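Local coordinates for protein formate dehydrogenase (PDB 1QP8) that binds NADPH and probably reduces 2-oxoacids such as glyoxylate or hydroxypyruvate, at residues 176-181 and 204-209; 231-236 and 254-259. One frame throughout, in Å; residues are numbered along the deposited sequence.

Contacts 1 and 2 are two strand pairings of one parallel sheet, with centres about 10 Å apart. Contact 1 pairs strands 177-180 and 205-208 inside the sheet; contact 2 pairs strand 231-234 with 255-257, an outermost strand of the sheet within this chain. Strands 205-208 and 231-234 are neighbours, so the two contacts form one run of four strands. Both are largely buried. Contact 1 is held by backbone bonds and apolar packing round F206. Contact 2 adds a side-chain bond, D235 to T258, and its outer strand meets the second subunit. Both end at NADPH: V209 and D235 each belong to its binding site.

Contact 1 of 2, residues 176-181 and 204-209; sequences RAAVCA and AVFVNV. With NDP (NADPH dihydro-nicotinamide-adenine-dinucleotide phosphate), chain C.
With CG anti to the backbone N (chi1 -173°), the F206 ring lies on the face of the sheet that also carries A178 and C180. The ring lies obliquely to both. F206 CD1 is 3.7 Å from A178 CB, and F206 CZ is 3.8 Å from C180 CB. M200 and L215 also pack on this ring. Putting an alanine here would probably open a gap between A178, C180 and these two side chains. V209 places CG1 between its backbone N and carbonyl carbon (chi1 83°). V209 CG1 rests 3.3 Å from C180 O and also reaches A181 CB. A177, V179, V205 and V207 point to the other face. There V139 of helix 135-145 packs on V179, and L94 of helix 83-98 on V205 and V207. Five backbone hydrogen bonds join the parallel strands. The N of V207 gives one to A178 O (2.6 Å), and the N of C180 gives one to V207 O at the same length. The latter is nearly straight, 173° at the hydrogen. At the start of the pair, R176 is held through NH2 by a salt bridge to D203. At the other end, V209 O faces N7N of the NADPH carboxamide; the modelled distance is doubtfully short. This is a beta-alpha-beta unit of a Rossmann-type domain, its strands ending at the cofactor as is usual in D-2-hydroxyacid dehydrogenases.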
# COMPACT_ATOMS: atom_id res chain seq x y z
N ARG A 176 12.73 -9.93 -3.27
CA ARG A 176 12.19 -9.03 -4.27
C ARG A 176 11.87 -7.67 -3.67
O ARG A 176 11.51 -6.73 -4.38
CB ARG A 176 10.94 -9.62 -4.93
CG ARG A 176 11.29 -10.73 -5.90
CD ARG A 176 10.08 -11.46 -6.49
NE ARG A 176 9.39 -10.76 -7.58
CZ ARG A 176 9.97 -9.92 -8.45
NH1 ARG A 176 11.27 -9.63 -8.38
NH2 ARG A 176 9.24 -9.40 -9.43
N ALA A 177 12.05 -7.56 -2.35
CA ALA A 177 11.78 -6.31 -1.65
C ALA A 177 12.30 -6.34 -0.24
O ALA A 177 12.50 -7.39 0.35
CB ALA A 177 10.30 -6.07 -1.62
N ALA A 178 12.48 -5.15 0.32
CA ALA A 178 12.96 -5.02 1.68
C ALA A 178 12.41 -3.72 2.23
O ALA A 178 12.36 -2.71 1.53
CB ALA A 178 14.47 -4.98 1.68
N VAL A 179 11.97 -3.76 3.48
CA VAL A 179 11.47 -2.58 4.17
C VAL A 179 12.43 -2.41 5.33
O VAL A 179 12.38 -3.18 6.29
CB VAL A 179 10.05 -2.83 4.73
CG1 VAL A 179 9.67 -1.72 5.71
CG2 VAL A 179 9.05 -2.89 3.59
N CYS A 180 13.33 -1.44 5.24
CA CYS A 180 14.29 -1.23 6.32
C CYS A 180 13.78 -0.20 7.33
O CYS A 180 13.27 0.85 6.95
CB CYS A 180 15.64 -0.78 5.77
SG CYS A 180 16.81 -0.39 7.11
N ALA A 181 13.93 -0.54 8.60
CA ALA A 181 13.48 0.29 9.72
C ALA A 181 14.40 0.12 10.91
O ALA A 181 13.95 0.15 12.05
CB ALA A 181 12.06 -0.09 10.12
N ALA A 204 14.39 -5.92 -7.68
CA ALA A 204 13.95 -5.53 -6.34
C ALA A 204 13.68 -4.06 -6.04
O ALA A 204 14.18 -3.15 -6.71
CB ALA A 204 14.93 -6.07 -5.31
N VAL A 205 12.89 -3.88 -4.99
CA VAL A 205 12.46 -2.59 -4.46
C VAL A 205 12.94 -2.51 -3.02
O VAL A 205 12.44 -3.24 -2.17
CB VAL A 205 10.94 -2.53 -4.40
CG1 VAL A 205 10.50 -1.29 -3.64
CG2 VAL A 205 10.35 -2.57 -5.79
N PHE A 206 13.88 -1.64 -2.72
CA PHE A 206 14.38 -1.51 -1.36
C PHE A 206 13.78 -0.27 -0.71
O PHE A 206 14.03 0.84 -1.16
CB PHE A 206 15.90 -1.36 -1.36
CG PHE A 206 16.51 -1.39 0.01
CD1 PHE A 206 17.07 -2.56 0.50
CD2 PHE A 206 16.49 -0.27 0.82
CE1 PHE A 206 17.61 -2.61 1.79
CE2 PHE A 206 17.02 -0.30 2.11
CZ PHE A 206 17.58 -1.47 2.59
N VAL A 207 13.00 -0.46 0.34
CA VAL A 207 12.39 0.67 1.04
C VAL A 207 13.11 1.02 2.36
O VAL A 207 13.24 0.17 3.24
CB VAL A 207 10.93 0.36 1.37
CG1 VAL A 207 10.34 1.46 2.24
CG2 VAL A 207 10.14 0.20 0.07
N ASN A 208 13.59 2.25 2.49
CA ASN A 208 14.23 2.64 3.75
C ASN A 208 13.36 3.66 4.45
O ASN A 208 13.00 4.67 3.87
CB ASN A 208 15.61 3.25 3.55
CG ASN A 208 16.31 3.53 4.87
OD1 ASN A 208 16.04 2.87 5.87
ND2 ASN A 208 17.22 4.49 4.87
N VAL A 209 13.03 3.40 5.71
CA VAL A 209 12.16 4.31 6.42
C VAL A 209 12.80 4.71 7.77
O VAL A 209 12.30 5.58 8.46
CB VAL A 209 10.74 3.68 6.59
CG1 VAL A 209 10.71 2.74 7.76
CG2 VAL A 209 9.70 4.75 6.69
PA NDP C . 12.52 0.37 18.31
O1A NDP C . 13.74 1.16 18.67
O2A NDP C . 11.80 1.66 18.19
O5B NDP C . 13.53 -0.46 17.30
C5B NDP C . 14.02 -1.70 17.95
C4B NDP C . 14.04 -2.88 16.92
O4B NDP C . 15.17 -2.86 15.97
C3B NDP C . 14.21 -4.30 17.59
O3B NDP C . 13.77 -5.31 16.70
C2B NDP C . 15.71 -4.24 17.86
O2B NDP C . 16.46 -5.30 18.31
C1B NDP C . 16.19 -3.70 16.57
N9A NDP C . 17.52 -3.18 16.65
C8A NDP C . 18.04 -2.10 17.30
N7A NDP C . 19.34 -1.96 17.09
C5A NDP C . 19.65 -3.00 16.26
C6A NDP C . 20.90 -3.43 15.66
N6A NDP C . 22.03 -2.74 15.90
N1A NDP C . 20.87 -4.56 14.86
C2A NDP C . 19.66 -5.22 14.67
N3A NDP C . 18.49 -4.90 15.18
C4A NDP C . 18.56 -3.76 15.96
O3 NDP C . 11.72 0.25 16.96
PN NDP C . 11.04 1.09 15.73
O1N NDP C . 10.39 0.18 14.76
O2N NDP C . 10.09 2.14 16.21
O5D NDP C . 12.31 1.87 14.98
C5D NDP C . 12.78 3.11 15.57
C4D NDP C . 13.85 3.66 14.61
O4D NDP C . 13.23 3.96 13.34
C3D NDP C . 14.43 4.97 15.14
O3D NDP C . 15.53 4.67 15.99
C2D NDP C . 14.78 5.71 13.82
O2D NDP C . 16.13 5.46 13.41
C1D NDP C . 13.70 5.23 12.82
N1N NDP C . 12.53 6.22 12.67
C2N NDP C . 12.34 6.76 11.34
C3N NDP C . 11.26 7.67 11.19
C7N NDP C . 11.02 8.27 9.75
O7N NDP C . 10.00 8.90 9.57
N7N NDP C . 11.98 8.04 8.80
C4N NDP C . 10.37 8.08 12.25
C5N NDP C . 10.69 7.47 13.51
C6N NDP C . 11.69 6.58 13.75
P2B NDP C . 16.68 -5.32 20.00
O1X NDP C . 17.54 -6.57 20.02
O2X NDP C . 17.40 -4.04 20.25
O3X NDP C . 15.35 -5.41 20.56

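Contact 2 of 2, residues 231-236 and 254-259; sequences IFASDV and NVVATP. With NDP (NADPH dihydro-nicotinamide-adenine-dinucleotide phosphate), chain C.
This is a parallel strand pairing in the nucleotide-binding sheet, between strand 231-234 and 255-257, an outermost strand within this chain. Four backbone hydrogen bonds hold it. The N of V256 donates to F232 O (2.8 Å), and the N of S234 donates to V256 O (2.9 Å). On one face A233 CB sits 3.8 Å from V256 CB, and L93 of helix 83-98 covers both. On the other, F232 and V255 pack against L224. Near the C-terminal ends the chemistry turns polar. S234 OG bonds V236 O (2.7 Å). T258 OG1 donates to D235 OD2 (2.7 Å), meeting the lone pair away from OD1. The two side chains cross at about a right angle. The N of V261 also bonds OD2, and the N of A262 bonds OD1, so both oxygens of this buried carboxylate are held. D235 CG is anti to the backbone N (chi1 175°), which sets the carboxylate beside the NADPH carboxamide; D235 OD1 is 3.5 Å from N7N. I101, Y104 and M108 of the second subunit pack on V256, A257, T258 and P259. The pairing closes the last beta-alpha-beta unit of the Rossmann-type sheet, with D235 at the nicotinamide end of the NADPH pocket.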
# COMPACT_ATOMS: atom_id res chain seq x y z
N ILE A 231 14.93 -0.46 -7.47
CA ILE A 231 14.40 0.80 -7.00
C ILE A 231 14.66 1.07 -5.53
O ILE A 231 14.49 0.22 -4.67
CB ILE A 231 12.90 0.88 -7.25
CG1 ILE A 231 12.64 0.87 -8.76
CG2 ILE A 231 12.33 2.12 -6.59
CD1 ILE A 231 11.19 0.98 -9.11
N PHE A 232 15.05 2.30 -5.26
CA PHE A 232 15.32 2.73 -3.90
C PHE A 232 14.25 3.76 -3.56
O PHE A 232 14.19 4.82 -4.18
CB PHE A 232 16.70 3.37 -3.84
CG PHE A 232 17.12 3.77 -2.46
CD1 PHE A 232 17.30 2.81 -1.47
CD2 PHE A 232 17.34 5.11 -2.15
CE1 PHE A 232 17.71 3.17 -0.18
CE2 PHE A 232 17.74 5.49 -0.86
CZ PHE A 232 17.93 4.51 0.12
N ALA A 233 13.40 3.43 -2.60
CA ALA A 233 12.34 4.34 -2.16
C ALA A 233 12.63 4.67 -0.71
O ALA A 233 12.54 3.80 0.15
CB ALA A 233 10.98 3.67 -2.28
N SER A 234 12.97 5.92 -0.43
CA SER A 234 13.28 6.28 0.94
C SER A 234 12.69 7.60 1.41
O SER A 234 12.57 8.56 0.65
CB SER A 234 14.79 6.32 1.13
OG SER A 234 15.14 6.62 2.47
N ASP A 235 12.35 7.63 2.69
CA ASP A 235 11.80 8.82 3.31
C ASP A 235 12.90 9.44 4.16
O ASP A 235 12.71 10.51 4.73
CB ASP A 235 10.64 8.46 4.22
CG ASP A 235 10.10 9.65 4.98
OD1 ASP A 235 10.19 9.68 6.23
OD2 ASP A 235 9.60 10.57 4.30
N VAL A 236 14.04 8.78 4.24
CA VAL A 236 15.14 9.29 5.05
C VAL A 236 16.42 9.40 4.25
O VAL A 236 16.69 8.57 3.39
CB VAL A 236 15.38 8.41 6.25
CG1 VAL A 236 16.18 9.18 7.30
CG2 VAL A 236 14.06 7.97 6.82
N ASN A 254 15.14 5.55 -11.05
CA ASN A 254 14.74 4.43 -10.22
C ASN A 254 14.83 4.72 -8.73
O ASN A 254 15.18 3.84 -7.93
CB ASN A 254 15.54 3.18 -10.58
CG ASN A 254 17.03 3.44 -10.65
OD1 ASN A 254 17.48 4.56 -10.94
ND2 ASN A 254 17.81 2.39 -10.40
N VAL A 255 14.52 5.96 -8.36
CA VAL A 255 14.50 6.35 -6.96
C VAL A 255 13.18 7.05 -6.64
O VAL A 255 12.68 7.81 -7.46
CB VAL A 255 15.66 7.30 -6.59
CG1 VAL A 255 15.43 7.85 -5.19
CG2 VAL A 255 16.99 6.58 -6.64
N VAL A 256 12.61 6.75 -5.48
CA VAL A 256 11.39 7.40 -5.05
C VAL A 256 11.83 8.03 -3.76
O VAL A 256 12.40 7.36 -2.90
CB VAL A 256 10.25 6.43 -4.74
CG1 VAL A 256 9.14 7.18 -4.01
CG2 VAL A 256 9.71 5.80 -6.04
N ALA A 257 11.57 9.32 -3.60
CA ALA A 257 12.01 10.00 -2.40
C ALA A 257 10.99 10.92 -1.78
O ALA A 257 10.27 11.64 -2.47
CB ALA A 257 13.25 10.76 -2.72
N THR A 258 10.92 10.88 -0.45
CA THR A 258 10.02 11.73 0.31
C THR A 258 10.89 12.40 1.38
O THR A 258 11.85 11.81 1.88
CB THR A 258 8.85 10.95 0.95
OG1 THR A 258 9.34 9.84 1.71
CG2 THR A 258 7.91 10.46 -0.12
N PRO A 259 10.53 13.64 1.74
CA PRO A 259 11.24 14.46 2.72
C PRO A 259 11.11 14.14 4.19
O PRO A 259 10.81 15.02 5.00
CB PRO A 259 10.75 15.87 2.41
CG PRO A 259 9.52 15.68 1.48
CD PRO A 259 9.22 14.22 1.45
PA NDP C . 12.52 0.37 18.31
O1A NDP C . 13.74 1.16 18.67
O2A NDP C . 11.80 1.66 18.19
O5B NDP C . 13.53 -0.46 17.30
C5B NDP C . 14.02 -1.70 17.95
C4B NDP C . 14.04 -2.88 16.92
O4B NDP C . 15.17 -2.86 15.97
C3B NDP C . 14.21 -4.30 17.59
O3B NDP C . 13.77 -5.31 16.70
C2B NDP C . 15.71 -4.24 17.86
O2B NDP C . 16.46 -5.30 18.31
C1B NDP C . 16.19 -3.70 16.57
N9A NDP C . 17.52 -3.18 16.65
C8A NDP C . 18.04 -2.10 17.30
N7A NDP C . 19.34 -1.96 17.09
C5A NDP C . 19.65 -3.00 16.26
C6A NDP C . 20.90 -3.43 15.66
N6A NDP C . 22.03 -2.74 15.90
N1A NDP C . 20.87 -4.56 14.86
C2A NDP C . 19.66 -5.22 14.67
N3A NDP C . 18.49 -4.90 15.18
C4A NDP C . 18.56 -3.76 15.96
O3 NDP C . 11.72 0.25 16.96
PN NDP C . 11.04 1.09 15.73
O1N NDP C . 10.39 0.18 14.76
O2N NDP C . 10.09 2.14 16.21
O5D NDP C . 12.31 1.87 14.98
C5D NDP C . 12.78 3.11 15.57
C4D NDP C . 13.85 3.66 14.61
O4D NDP C . 13.23 3.96 13.34
C3D NDP C . 14.43 4.97 15.14
O3D NDP C . 15.53 4.67 15.99
C2D NDP C . 14.78 5.71 13.82
O2D NDP C . 16.13 5.46 13.41
C1D NDP C . 13.70 5.23 12.82
N1N NDP C . 12.53 6.22 12.67
C2N NDP C . 12.34 6.76 11.34
C3N NDP C . 11.26 7.67 11.19
C7N NDP C . 11.02 8.27 9.75
O7N NDP C . 10.00 8.90 9.57
N7N NDP C . 11.98 8.04 8.80
C4N NDP C . 10.37 8.08 12.25
C5N NDP C . 10.69 7.47 13.51
C6N NDP C . 11.69 6.58 13.75
P2B NDP C . 16.68 -5.32 20.00
O1X NDP C . 17.54 -6.57 20.02
O2X NDP C . 17.40 -4.04 20.25
O3X NDP C . 15.35 -5.41 20.56